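Local coordinates for UPF0403 protein yphP (Bacillus subtilis, PDB 3FHK) that works as a dithiol bacilliredoxin of the thioredoxin superfamily, stripping bacillithiol from S-bacillithiolated proteins, and has disulfide isomerase activity, at residues E29-A34 against E38-K43; L49-S54 against P65-A70; S54-A59 against I122-I127; V84-D89 against K95-F100; M110-G115 against T140-A145. The protein carries 2 engineered substitutions. One frame throughout, in Å; residues are numbered along the deposited sequence. Where two conformers were deposited one is given.

Contact 1: residues E29-A34 against E38-K43; sequences EELTTA and ENFMEK
Leu-31 lays its two methyls over the base of the Phe-40 side chain, where an edge strand of this thioredoxin-like fold leads into helix 34-43, which covers one face of the sheet. After strand 29-30 the helix carries the chain back to the parallel strand 47-53, so the contact joins the first strand and the helix of a beta-alpha-beta passage. Leu-31 CD2 comes to 4.0 Å from Phe-40 CB, and CD1 of the same leucine lies almost as close to that carbon, so CB is straddled by the fork. The two side chains run at about a right angle, and CD1 meets the aromatic ring obliquely. Phe-40 is turned so that CG stands anti to the backbone N (chi1 172°), which carries the ring to strand 80-85, where it rests on Val-82 and Asn-80. Leu-31 reaches Val-82 and Val-84 of the same strand. A branched aliphatic suits this corner because its fork fills the angle between helix and sheet, while the broad ring of Phe-40 can touch the leucine and the strand together.

At the other end the link is polar and belongs to the helix itself. Ala-34, whose methyl lies beside Lys-95, offers its carbonyl O to Glu-38 N, four residues on, at 3.1 Å. Glu-38 suits the outer side of the helix: its extended chain leads outward past Lys-95 and Tyr-99. Glu-38 CB lies against the same carbonyl, 3.7 Å from Ala-34 O.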
# COMPACT_ATOMS: atom_id res chain seq x y z
N GLU A 29 -1.08 -30.38 -13.53
CA GLU A 29 -2.13 -30.32 -12.53
C GLU A 29 -1.67 -29.64 -11.25
O GLU A 29 -0.63 -29.98 -10.67
CB GLU A 29 -2.63 -31.72 -12.20
CG GLU A 29 -3.65 -31.73 -11.07
CD GLU A 29 -4.36 -33.06 -10.94
OE1 GLU A 29 -4.53 -33.73 -11.98
OE2 GLU A 29 -4.73 -33.43 -9.81
N GLU A 30 -2.46 -28.66 -10.82
CA GLU A 30 -2.22 -27.96 -9.57
C GLU A 30 -2.59 -28.82 -8.37
O GLU A 30 -3.68 -29.38 -8.33
CB GLU A 30 -3.05 -26.68 -9.52
CG GLU A 30 -2.32 -25.46 -9.98
CD GLU A 30 -3.01 -24.18 -9.55
OE1 GLU A 30 -4.20 -23.99 -9.89
OE2 GLU A 30 -2.34 -23.37 -8.88
N LEU A 31 -1.69 -28.94 -7.41
CA LEU A 31 -2.05 -29.48 -6.11
C LEU A 31 -1.92 -28.35 -5.12
O LEU A 31 -0.82 -27.94 -4.79
CB LEU A 31 -1.18 -30.68 -5.75
CG LEU A 31 -1.15 -31.73 -6.86
CD1 LEU A 31 0.08 -32.60 -6.74
CD2 LEU A 31 -2.42 -32.58 -6.87
N THR A 32 -3.05 -27.84 -4.66
CA THR A 32 -3.08 -26.58 -3.91
C THR A 32 -3.33 -26.83 -2.43
O THR A 32 -3.45 -25.90 -1.63
CB THR A 32 -4.18 -25.68 -4.49
OG1 THR A 32 -5.47 -26.20 -4.13
CG2 THR A 32 -4.07 -25.62 -6.02
N THR A 33 -3.38 -28.10 -2.07
CA THR A 33 -3.82 -28.54 -0.76
C THR A 33 -3.02 -29.76 -0.31
O THR A 33 -2.69 -30.63 -1.12
CB THR A 33 -5.32 -28.88 -0.80
OG1 THR A 33 -6.08 -27.71 -0.45
CG2 THR A 33 -5.65 -29.99 0.15
N ALA A 34 -2.70 -29.82 0.98
CA ALA A 34 -1.95 -30.94 1.51
C ALA A 34 -2.67 -32.25 1.22
O ALA A 34 -2.03 -33.27 0.94
CB ALA A 34 -1.70 -30.76 2.98
N GLU A 38 -1.35 -35.51 -1.03
CA GLU A 38 -1.42 -36.89 -0.55
C GLU A 38 -2.18 -37.75 -1.54
O GLU A 38 -1.72 -38.82 -1.94
CB GLU A 38 -2.10 -36.96 0.82
CG GLU A 38 -1.14 -36.90 1.99
CD GLU A 38 -1.87 -36.76 3.31
OE1 GLU A 38 -2.70 -35.83 3.44
OE2 GLU A 38 -1.61 -37.58 4.22
N ASN A 39 -3.36 -37.27 -1.93
CA ASN A 39 -4.19 -37.98 -2.90
C ASN A 39 -3.43 -38.38 -4.14
O ASN A 39 -3.40 -39.54 -4.51
CB ASN A 39 -5.40 -37.13 -3.29
CG ASN A 39 -6.67 -37.59 -2.61
OD1 ASN A 39 -7.14 -38.70 -2.85
ND2 ASN A 39 -7.23 -36.73 -1.76
N PHE A 40 -2.81 -37.40 -4.79
CA PHE A 40 -2.06 -37.70 -5.99
C PHE A 40 -0.90 -38.66 -5.70
O PHE A 40 -0.81 -39.71 -6.31
CB PHE A 40 -1.51 -36.43 -6.66
CG PHE A 40 -0.58 -36.74 -7.79
CD1 PHE A 40 -1.08 -37.13 -9.03
CD2 PHE A 40 0.80 -36.71 -7.60
CE1 PHE A 40 -0.23 -37.45 -10.07
CE2 PHE A 40 1.66 -37.03 -8.63
CZ PHE A 40 1.15 -37.40 -9.87
N MET A 41 -0.03 -38.28 -4.77
CA MET A 41 1.18 -39.05 -4.50
C MET A 41 0.90 -40.50 -4.06
O MET A 41 1.63 -41.40 -4.45
CB MET A 41 2.10 -38.33 -3.50
CG MET A 41 2.67 -37.01 -4.04
SD MET A 41 3.88 -37.22 -5.37
CE MET A 41 5.36 -37.56 -4.43
N GLU A 42 -0.15 -40.72 -3.28
CA GLU A 42 -0.47 -42.09 -2.86
C GLU A 42 -1.09 -42.96 -3.97
O GLU A 42 -1.25 -44.16 -3.79
CB GLU A 42 -1.36 -42.12 -1.61
CG GLU A 42 -0.77 -41.43 -0.38
CD GLU A 42 0.62 -41.94 -0.00
OE1 GLU A 42 0.90 -43.15 -0.16
OE2 GLU A 42 1.43 -41.13 0.47
N LYS A 43 -1.42 -42.35 -5.10
CA LYS A 43 -2.02 -43.10 -6.21
C LYS A 43 -1.15 -43.06 -7.46
O LYS A 43 -1.35 -43.84 -8.39
CB LYS A 43 -3.41 -42.54 -6.55
CG LYS A 43 -4.40 -42.51 -5.40
CD LYS A 43 -5.71 -41.86 -5.86
CE LYS A 43 -6.65 -41.58 -4.69

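Contact 2: residues L49-S54 against P65-A70; sequences LVVVNS and PAATQA
Leu-49 and Val-51 point from one face of the strand at the methyl of Ala-67, the packing of strand against helix in a beta-alpha-beta unit made of strand 47-53, helix 57-73 and strand 80-85. Being two residues apart on the strand, they emerge on the same side and receive CB of Ala-67, which is directed at the sheet. Val-51 CG2 makes the nearer approach, 3.8 Å from Ala-67 CB. The valine is rotated with CG1 anti to the backbone N (chi1 176°), which puts CG2 anti to the carbonyl carbon and turns this branch to the helix. Beside it, Leu-49 CD2 lies 4.3 Å from Ala-67 CB.

Alanine suits the helix here because a single methyl lets the backbone come close to the sheet, with 7.6 Å between Val-51 CA and Ala-67 CA. Beta-branched valine suits the extended chain. The surroundings are equally apolar: Leu-23 and Phe-28 lie against Val-51, and Met-110 touches both Val-51 and Ala-67. Leu-49 CD2 and Val-51 CG2 are themselves 4.3 Å apart, so the two methyls touch side by side over Ala-67 CB.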
# COMPACT_ATOMS: atom_id res chain seq x y z
N LEU A 49 6.64 -35.64 -13.46
CA LEU A 49 7.41 -34.42 -13.28
C LEU A 49 6.66 -33.51 -12.32
O LEU A 49 5.53 -33.12 -12.58
CB LEU A 49 7.64 -33.70 -14.61
CG LEU A 49 8.43 -32.39 -14.44
CD1 LEU A 49 9.80 -32.71 -13.90
CD2 LEU A 49 8.53 -31.59 -15.76
N VAL A 50 7.30 -33.22 -11.21
CA VAL A 50 6.75 -32.30 -10.23
C VAL A 50 7.53 -31.01 -10.39
O VAL A 50 8.77 -31.00 -10.43
CB VAL A 50 6.93 -32.84 -8.79
CG1 VAL A 50 6.48 -31.81 -7.76
CG2 VAL A 50 6.16 -34.18 -8.61
N VAL A 51 6.80 -29.91 -10.52
CA VAL A 51 7.44 -28.60 -10.54
C VAL A 51 7.06 -27.85 -9.28
O VAL A 51 5.87 -27.65 -8.99
CB VAL A 51 7.06 -27.78 -11.77
CG1 VAL A 51 7.67 -26.38 -11.69
CG2 VAL A 51 7.50 -28.49 -13.04
N VAL A 52 8.06 -27.46 -8.52
CA VAL A 52 7.83 -26.58 -7.39
C VAL A 52 7.95 -25.16 -7.88
O VAL A 52 9.05 -24.65 -8.12
CB VAL A 52 8.80 -26.85 -6.26
CG1 VAL A 52 8.59 -25.82 -5.16
CG2 VAL A 52 8.58 -28.25 -5.73
N ASN A 53 6.79 -24.53 -8.04
CA ASN A 53 6.69 -23.22 -8.66
C ASN A 53 7.04 -22.13 -7.66
O ASN A 53 7.17 -22.40 -6.46
CB ASN A 53 5.28 -23.03 -9.22
CG ASN A 53 5.22 -22.01 -10.34
OD1 ASN A 53 6.24 -21.44 -10.74
ND2 ASN A 53 4.02 -21.76 -10.85
N SER A 54 7.21 -20.90 -8.15
CA SER A 54 7.66 -19.78 -7.32
C SER A 54 7.43 -18.46 -8.06
O SER A 54 7.33 -18.44 -9.28
CB SER A 54 9.14 -19.94 -6.98
OG SER A 54 9.72 -18.71 -6.54
N PRO A 65 9.40 -22.20 -18.15
CA PRO A 65 9.55 -22.39 -19.59
C PRO A 65 10.26 -23.71 -19.90
O PRO A 65 9.87 -24.42 -20.84
CB PRO A 65 10.42 -21.20 -20.03
CG PRO A 65 10.31 -20.19 -18.91
CD PRO A 65 10.01 -20.95 -17.66
N ALA A 66 11.28 -24.04 -19.12
CA ALA A 66 12.06 -25.26 -19.36
C ALA A 66 11.22 -26.51 -19.15
O ALA A 66 11.28 -27.45 -19.94
CB ALA A 66 13.29 -25.31 -18.48
N ALA A 67 10.42 -26.49 -18.09
CA ALA A 67 9.59 -27.63 -17.73
C ALA A 67 8.54 -27.92 -18.80
O ALA A 67 8.34 -29.06 -19.19
CB ALA A 67 8.92 -27.39 -16.39
N THR A 68 7.86 -26.87 -19.25
CA THR A 68 6.76 -27.05 -20.20
C THR A 68 7.27 -27.41 -21.59
O THR A 68 6.64 -28.18 -22.31
CB THR A 68 5.82 -25.82 -20.25
OG1 THR A 68 6.53 -24.68 -20.74
CG2 THR A 68 5.28 -25.52 -18.85
N GLN A 69 8.43 -26.87 -21.96
CA GLN A 69 9.03 -27.14 -23.26
C GLN A 69 9.66 -28.53 -23.32
O GLN A 69 9.52 -29.23 -24.32
CB GLN A 69 10.03 -26.05 -23.64
CG GLN A 69 9.37 -24.72 -24.02
CD GLN A 69 10.32 -23.54 -24.02
OE1 GLN A 69 9.95 -22.43 -23.62
NE2 GLN A 69 11.55 -23.76 -24.47
N ALA A 70 10.34 -28.93 -22.25
CA ALA A 70 10.96 -30.25 -22.22
C ALA A 70 9.89 -31.32 -22.39
O ALA A 70 10.06 -32.29 -23.12
CB ALA A 70 11.73 -30.46 -20.90

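Contact 3: residues S54-A59 against I122-I127; sequences SVCGCA and IPRHEI
Arg-124 places CG anti to its backbone N (chi1 -180°) and stays extended from CG to NE, an arm that carries its guanidinium across to the two cysteines of the CXC motif. Cys-56 answers with chi1 58°, its SG lying between the backbone N and the carbonyl carbon, and Cys-58 SG (chi1 90°) is set between the same two backbone groups of its own residue. The flat cation meets the sulfurs differently. Cys-56 SG sits at the guanidinium edge, near its plane, and accepts a weak bond from Arg-124 NH1 at 3.5 Å; because Cys-56 was modelled in two conformers, this bond is somewhat doubtful. Cys-58 SG lies instead over one face, 3.9 Å above the plane and displaced toward the rim.

The same NH1 gives a hydrogen bond to Ser-107 O, and Arg-124 NE is paired with Glu-128, so these two bonds help fix how the guanidinium is turned. Arginine suits the place by offering several N-H groups and a flat face at once. Ile-127 supplies an apolar neighbour, its CG2 lying 4.5 Å from Cys-58 SG, while Pro-108 touches both cysteines and the arginine. In segment 54-59 itself an ST turn shapes the loop: Ser-54 OG accepts from Cys-56 N at 3.2 Å, just ahead of helix 57-73, with Cys-56 at its N-cap position.

Both cysteines are nucleophiles and can form the redox-active disulfide. Here Cys-56 SG and Cys-58 SG are 4.2 Å apart, without a disulfide. A guanidinium beside both sulfurs is consistent with an influence on the electric field at the dithiol site.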
# COMPACT_ATOMS: atom_id res chain seq x y z
N SER A 54 7.21 -20.90 -8.15
CA SER A 54 7.66 -19.78 -7.32
C SER A 54 7.43 -18.46 -8.06
O SER A 54 7.33 -18.44 -9.28
CB SER A 54 9.14 -19.94 -6.98
OG SER A 54 9.72 -18.71 -6.54
N VAL A 55 7.36 -17.36 -7.31
CA VAL A 55 7.14 -16.03 -7.90
C VAL A 55 8.40 -15.39 -8.48
O VAL A 55 8.34 -14.45 -9.28
CB VAL A 55 6.53 -15.08 -6.85
CG1 VAL A 55 6.34 -13.69 -7.42
CG2 VAL A 55 5.20 -15.61 -6.36
N CYS A 56 9.57 -15.87 -8.06
CA CYS A 56 10.81 -15.19 -8.40
C CYS A 56 11.12 -15.23 -9.90
O CYS A 56 10.59 -16.05 -10.65
CB CYS A 56 11.96 -15.79 -7.61
SG CYS A 56 12.11 -17.53 -7.93
N GLY A 57 12.01 -14.35 -10.33
CA GLY A 57 12.36 -14.20 -11.72
C GLY A 57 12.82 -15.48 -12.38
O GLY A 57 12.50 -15.75 -13.53
N CYS A 58 13.57 -16.30 -11.65
CA CYS A 58 14.17 -17.45 -12.31
C CYS A 58 13.19 -18.63 -12.47
O CYS A 58 13.43 -19.53 -13.27
CB CYS A 58 15.46 -17.87 -11.61
SG CYS A 58 15.20 -19.05 -10.33
N ALA A 59 12.09 -18.60 -11.72
CA ALA A 59 10.96 -19.48 -12.01
C ALA A 59 10.31 -19.07 -13.33
O ALA A 59 9.96 -19.93 -14.16
CB ALA A 59 9.94 -19.40 -10.88
N ILE A 122 16.09 -31.60 -9.41
CA ILE A 122 16.73 -30.39 -9.89
C ILE A 122 16.49 -29.26 -8.90
O ILE A 122 15.45 -28.62 -8.93
CB ILE A 122 16.18 -29.96 -11.26
CG1 ILE A 122 16.28 -31.12 -12.25
CG2 ILE A 122 16.93 -28.74 -11.78
CD1 ILE A 122 15.59 -30.85 -13.57
N PRO A 123 17.44 -29.04 -7.99
CA PRO A 123 17.25 -28.00 -6.98
C PRO A 123 17.40 -26.62 -7.61
O PRO A 123 17.86 -26.51 -8.74
CB PRO A 123 18.38 -28.27 -5.99
CG PRO A 123 19.45 -28.90 -6.81
CD PRO A 123 18.77 -29.68 -7.90
N ARG A 124 17.03 -25.59 -6.87
CA ARG A 124 17.16 -24.22 -7.35
C ARG A 124 18.55 -23.89 -7.93
O ARG A 124 18.64 -23.20 -8.94
CB ARG A 124 16.80 -23.22 -6.25
CG ARG A 124 16.93 -21.79 -6.74
CD ARG A 124 16.78 -20.78 -5.61
NE ARG A 124 17.15 -19.44 -6.06
CZ ARG A 124 16.27 -18.50 -6.41
NH1 ARG A 124 14.97 -18.74 -6.35
NH2 ARG A 124 16.70 -17.31 -6.82
N HIS A 125 19.62 -24.38 -7.30
CA HIS A 125 20.97 -24.01 -7.74
C HIS A 125 21.34 -24.66 -9.07
O HIS A 125 22.34 -24.29 -9.69
CB HIS A 125 22.02 -24.30 -6.66
CG HIS A 125 22.32 -25.75 -6.47
ND1 HIS A 125 21.85 -26.48 -5.39
CD2 HIS A 125 23.07 -26.61 -7.20
CE1 HIS A 125 22.29 -27.72 -5.48
NE2 HIS A 125 23.03 -27.83 -6.56
N GLU A 126 20.52 -25.60 -9.51
CA GLU A 126 20.73 -26.28 -10.78
C GLU A 126 19.95 -25.53 -11.85
O GLU A 126 20.04 -25.82 -13.04
CB GLU A 126 20.24 -27.72 -10.70
CG GLU A 126 21.19 -28.75 -11.27
CD GLU A 126 22.31 -29.09 -10.32
OE1 GLU A 126 22.23 -30.14 -9.65
OE2 GLU A 126 23.27 -28.30 -10.23
N ILE A 127 19.19 -24.55 -11.39
CA ILE A 127 18.33 -23.76 -12.26
C ILE A 127 18.82 -22.31 -12.36
O ILE A 127 19.13 -21.83 -13.44
CB ILE A 127 16.87 -23.76 -11.76
CG1 ILE A 127 16.33 -25.19 -11.74
CG2 ILE A 127 16.01 -22.83 -12.62
CD1 ILE A 127 14.87 -25.31 -11.27

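Contact 4: residues V84-D89 against K95-F100; sequences VFAGQD and KMREYF. With SO4 (sulfate ion), chain F.
Arg-97 NH2 donates to sulfate O3 at 2.7 Å, nearly straight at 168°, while this same nitrogen lies 4.1 Å from the methyl of Ala-86 across the contact. Arg-97 NH1 takes the neighbouring oxygen, O4, at 2.8 Å. The anion is therefore held by a pair of bonds on one edge of the guanidinium, with its sulfur in the plane of the group. The extended chain of Arg-97, from CG to NE, carries the charge out to the loop that follows strand 80-85. There Ala-86 CB approaches O2 of the sulfate at 3.7 Å, a small residue that does not crowd the ion. Gly-87 follows with a positive phi of 84°, backbone angles at which a CB would be jammed against the preceding carbonyl. Arg-97 NH2 has a further, weak bond to Ser-106 O.

Deeper in, the contact turns apolar. Val-84 CG1 lies 4.1 Å from Met-96 CB, and CG2 is nearly as close; the two side chains cross at about a right angle. A beta-branched residue on the strand and a long flexible one on the helix suit the buried interface, where Met-96 also meets Val-50 and Met-41. At the surface Lys-95 NZ bridges to Glu-98 OE1 within segment 95-100.

The sulfate probably comes from the crystallisation liquor, and Ala-86 is about 9 Å from Cys-56, side chain to side chain. The arrangement is the strand-turn-helix step of the thioredoxin-like alpha/beta fold.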
# COMPACT_ATOMS: atom_id res chain seq x y z
N VAL A 84 3.22 -27.70 -7.40
CA VAL A 84 2.84 -27.05 -6.17
C VAL A 84 3.52 -25.69 -6.21
O VAL A 84 4.61 -25.55 -6.76
CB VAL A 84 3.32 -27.84 -4.94
CG1 VAL A 84 2.44 -29.07 -4.71
CG2 VAL A 84 4.78 -28.24 -5.12
N PHE A 85 2.85 -24.69 -5.64
CA PHE A 85 3.33 -23.32 -5.72
C PHE A 85 3.91 -22.86 -4.39
O PHE A 85 3.19 -22.46 -3.49
CB PHE A 85 2.20 -22.37 -6.13
CG PHE A 85 2.68 -21.15 -6.85
CD1 PHE A 85 3.60 -20.31 -6.25
CD2 PHE A 85 2.24 -20.85 -8.12
CE1 PHE A 85 4.06 -19.18 -6.90
CE2 PHE A 85 2.70 -19.72 -8.78
CZ PHE A 85 3.61 -18.89 -8.16
N ALA A 86 5.23 -22.90 -4.28
CA ALA A 86 5.88 -22.53 -3.02
C ALA A 86 5.57 -21.08 -2.65
O ALA A 86 5.53 -20.20 -3.50
CB ALA A 86 7.38 -22.74 -3.12
N GLY A 87 5.34 -20.83 -1.36
CA GLY A 87 5.14 -19.47 -0.90
C GLY A 87 3.70 -19.01 -1.06
O GLY A 87 3.27 -18.10 -0.35
N GLN A 88 2.97 -19.64 -1.97
CA GLN A 88 1.56 -19.32 -2.18
C GLN A 88 0.65 -20.41 -1.61
O GLN A 88 -0.28 -20.12 -0.85
CB GLN A 88 1.26 -19.10 -3.66
CG GLN A 88 2.04 -17.95 -4.28
CD GLN A 88 1.76 -16.61 -3.60
OE1 GLN A 88 0.62 -16.12 -3.59
NE2 GLN A 88 2.81 -16.00 -3.06
N ASP A 89 0.91 -21.65 -1.97
CA ASP A 89 0.22 -22.79 -1.38
C ASP A 89 1.19 -23.50 -0.44
O ASP A 89 1.80 -24.49 -0.82
CB ASP A 89 -0.28 -23.77 -2.45
CG ASP A 89 -1.23 -23.12 -3.42
OD1 ASP A 89 -1.83 -22.07 -3.07
OD2 ASP A 89 -1.40 -23.66 -4.53
N LYS A 95 3.90 -30.48 2.15
CA LYS A 95 3.49 -31.87 1.99
C LYS A 95 4.21 -32.58 0.82
O LYS A 95 4.66 -33.71 0.96
CB LYS A 95 1.97 -31.95 1.82
CG LYS A 95 1.42 -33.33 1.52
CD LYS A 95 1.88 -34.33 2.56
CE LYS A 95 1.52 -33.86 3.96
NZ LYS A 95 1.65 -34.97 4.94
N MET A 96 4.32 -31.92 -0.32
CA MET A 96 5.05 -32.51 -1.44
C MET A 96 6.50 -32.76 -1.04
O MET A 96 7.06 -33.82 -1.32
CB MET A 96 4.98 -31.62 -2.68
CG MET A 96 5.52 -32.27 -3.94
SD MET A 96 4.80 -33.90 -4.27
CE MET A 96 5.91 -34.48 -5.53
N ARG A 97 7.11 -31.78 -0.37
CA ARG A 97 8.51 -31.87 -0.00
C ARG A 97 8.80 -33.04 0.94
O ARG A 97 9.89 -33.60 0.93
CB ARG A 97 9.04 -30.54 0.54
CG ARG A 97 9.21 -29.44 -0.55
CD ARG A 97 9.49 -28.06 0.07
NE ARG A 97 9.96 -27.10 -0.92
CZ ARG A 97 10.02 -25.78 -0.73
NH1 ARG A 97 9.61 -25.23 0.41
NH2 ARG A 97 10.46 -24.99 -1.70
N GLU A 98 7.81 -33.44 1.73
CA GLU A 98 7.95 -34.59 2.62
C GLU A 98 8.32 -35.86 1.85
O GLU A 98 8.93 -36.77 2.42
CB GLU A 98 6.67 -34.83 3.41
CG GLU A 98 6.44 -33.87 4.56
CD GLU A 98 5.15 -34.16 5.29
OE1 GLU A 98 4.53 -35.21 4.99
OE2 GLU A 98 4.74 -33.36 6.15
N TYR A 99 7.95 -35.91 0.58
CA TYR A 99 8.20 -37.08 -0.26
C TYR A 99 9.59 -37.05 -0.88
O TYR A 99 10.08 -38.08 -1.36
CB TYR A 99 7.15 -37.16 -1.39
CG TYR A 99 5.75 -37.49 -0.93
CD1 TYR A 99 5.29 -38.81 -0.89
CD2 TYR A 99 4.89 -36.50 -0.51
CE1 TYR A 99 4.01 -39.11 -0.45
CE2 TYR A 99 3.61 -36.78 -0.08
CZ TYR A 99 3.17 -38.09 -0.05
OH TYR A 99 1.89 -38.35 0.38
N PHE A 100 10.22 -35.88 -0.90
CA PHE A 100 11.53 -35.71 -1.54
C PHE A 100 12.65 -36.07 -0.56
O PHE A 100 13.48 -35.23 -0.22
CB PHE A 100 11.73 -34.26 -2.04
CG PHE A 100 10.71 -33.81 -3.07
CD1 PHE A 100 9.88 -34.72 -3.72
CD2 PHE A 100 10.61 -32.46 -3.41
CE1 PHE A 100 8.97 -34.31 -4.66
CE2 PHE A 100 9.70 -32.03 -4.37
CZ PHE A 100 8.87 -32.95 -5.00
S SO4 F . 10.02 -21.61 -0.13
O1 SO4 F . 10.91 -20.95 0.81
O2 SO4 F . 9.23 -20.59 -0.81
O3 SO4 F . 10.86 -22.35 -1.08
O4 SO4 F . 9.08 -22.53 0.53

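Contact 5: residues M110-G115 against T140-A145; sequences MALLKG and TAAFDA
Leu-112 sends its CB from strand 109-114 straight at helix 132-146, and the chain then divides its contacts between two successive helix residues. CG comes first, meeting the rim of an aromatic ring: it lies 4.3 Å from Phe-143 CE2, at the edge and near the ring plane. Beyond it the CD1 branch reaches the helix backbone, 3.7 Å from Ala-142 O and only slightly farther from the carbonyl carbon. The same methyl is 4.2 Å from Ala-142 CB, so it sits against both the peptide and the side chain of that alanine. A chi1 of -140°, away from the usual staggered values, puts CG at the ring edge, and a chi2 of -149° then directs CD1 to the alanine.

Each residue type fits its task. Leucine is long enough to bridge the gap between strand and helix. Alanine, facing the sheet, keeps the backbones close, with 7.8 Å from Leu-112 CA to Ala-142 CA. Phenylalanine starts from the flank of the helix and extends its ring (chi1 -65°) over to the leucine and on to its other neighbours. All three touching residues are buried, and their side-chain contacts are apolar, with one methyl also resting against a backbone carbonyl.

In the fold, strand 109-114 runs antiparallel between strands 47-53 and 117-122. Helix 132-146 packs on it beside helix 57-73, whose Ala-70 and Val-71 receive the ring of Phe-143, while Ala-142 also rests on His-120 of the outer strand.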
# COMPACT_ATOMS: atom_id res chain seq x y z
N MET A 110 12.53 -28.95 -9.23
CA MET A 110 11.78 -29.96 -9.97
C MET A 110 12.17 -31.37 -9.53
O MET A 110 13.33 -31.64 -9.23
CB MET A 110 12.01 -29.78 -11.47
CG MET A 110 11.51 -28.45 -12.03
SD MET A 110 11.80 -28.25 -13.81
CE MET A 110 13.33 -27.33 -13.77
N ALA A 111 11.19 -32.27 -9.46
CA ALA A 111 11.48 -33.67 -9.24
C ALA A 111 10.82 -34.56 -10.28
O ALA A 111 9.65 -34.37 -10.63
CB ALA A 111 11.07 -34.11 -7.82
N LEU A 112 11.61 -35.51 -10.79
CA LEU A 112 11.12 -36.62 -11.58
C LEU A 112 10.88 -37.80 -10.63
O LEU A 112 11.81 -38.24 -9.93
CB LEU A 112 12.16 -37.02 -12.63
CG LEU A 112 11.70 -37.41 -14.04
CD1 LEU A 112 12.63 -38.45 -14.66
CD2 LEU A 112 10.27 -37.92 -14.06
N LEU A 113 9.64 -38.28 -10.59
CA LEU A 113 9.27 -39.41 -9.74
C LEU A 113 9.07 -40.68 -10.55
O LEU A 113 8.68 -40.64 -11.71
CB LEU A 113 7.93 -39.14 -9.05
CG LEU A 113 7.86 -38.26 -7.80
CD1 LEU A 113 9.00 -37.27 -7.73
CD2 LEU A 113 6.51 -37.56 -7.80
N LYS A 114 9.33 -41.82 -9.91
CA LYS A 114 8.82 -43.11 -10.36
C LYS A 114 7.96 -43.55 -9.18
O LYS A 114 8.46 -43.64 -8.06
CB LYS A 114 9.96 -44.09 -10.60
CG LYS A 114 9.53 -45.51 -10.93
CD LYS A 114 9.67 -45.84 -12.41
CE LYS A 114 8.52 -45.26 -13.23
NZ LYS A 114 8.61 -45.62 -14.68
N GLY A 115 6.68 -43.79 -9.42
CA GLY A 115 5.73 -43.88 -8.33
C GLY A 115 5.80 -42.59 -7.53
O GLY A 115 5.67 -41.50 -8.08
N THR A 140 15.50 -33.40 -20.14
CA THR A 140 15.31 -34.38 -21.20
C THR A 140 16.21 -35.60 -21.05
O THR A 140 15.80 -36.72 -21.34
CB THR A 140 15.47 -33.75 -22.62
OG1 THR A 140 16.79 -33.21 -22.76
CG2 THR A 140 14.46 -32.65 -22.83
N ALA A 141 17.44 -35.38 -20.59
CA ALA A 141 18.35 -36.48 -20.31
C ALA A 141 17.80 -37.35 -19.19
O ALA A 141 18.00 -38.56 -19.17
CB ALA A 141 19.73 -35.96 -19.95
N ALA A 142 17.09 -36.71 -18.25
CA ALA A 142 16.42 -37.43 -17.18
C ALA A 142 15.21 -38.18 -17.73
O ALA A 142 15.01 -39.34 -17.38
CB ALA A 142 16.00 -36.46 -16.07
N PHE A 143 14.41 -37.54 -18.59
CA PHE A 143 13.28 -38.22 -19.22
C PHE A 143 13.74 -39.46 -19.97
O PHE A 143 13.11 -40.51 -19.91
CB PHE A 143 12.53 -37.32 -20.20
CG PHE A 143 11.85 -36.14 -19.55
CD1 PHE A 143 11.35 -35.10 -20.33
CD2 PHE A 143 11.72 -36.07 -18.17
CE1 PHE A 143 10.72 -34.01 -19.74
CE2 PHE A 143 11.10 -34.97 -17.58
CZ PHE A 143 10.59 -33.94 -18.36
N ASP A 144 14.85 -39.34 -20.68
CA ASP A 144 15.37 -40.45 -21.45
C ASP A 144 15.89 -41.57 -20.54
O ASP A 144 15.76 -42.74 -20.86
CB ASP A 144 16.45 -39.96 -22.41
CG ASP A 144 15.88 -39.02 -23.48
OD1 ASP A 144 14.64 -38.99 -23.64
OD2 ASP A 144 16.67 -38.33 -24.16
N ALA A 145 16.45 -41.20 -19.40
CA ALA A 145 16.98 -42.19 -18.48
C ALA A 145 15.86 -42.95 -17.78
O ALA A 145 16.02 -44.12 -17.45
CB ALA A 145 17.89 -41.52 -17.45

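In the fold
One mixed sheet ties these contacts together. Contacts 2 and 5 are its buried strand-helix interfaces on one face, with apolar side-chain contacts, formed by neighbouring strands joined through Val-50 N and Ala-111 O. Contacts 1 and 4 lie on the other face, partly buried, with oily centres and polar rims. They meet where Leu-31 packs on Val-84 and through the probable hydrogen bond of Glu-42 OE2 with Tyr-99 OH. Contact 3 lies at the sheet's catalytic end and continues contact 2 through Ser-54 and helix 57-73, but with different chemistry, bringing sulfur and guanidinium together. Arginine serves in both contact 3 and contact 4, facing cysteines in one and a sulfate in the other.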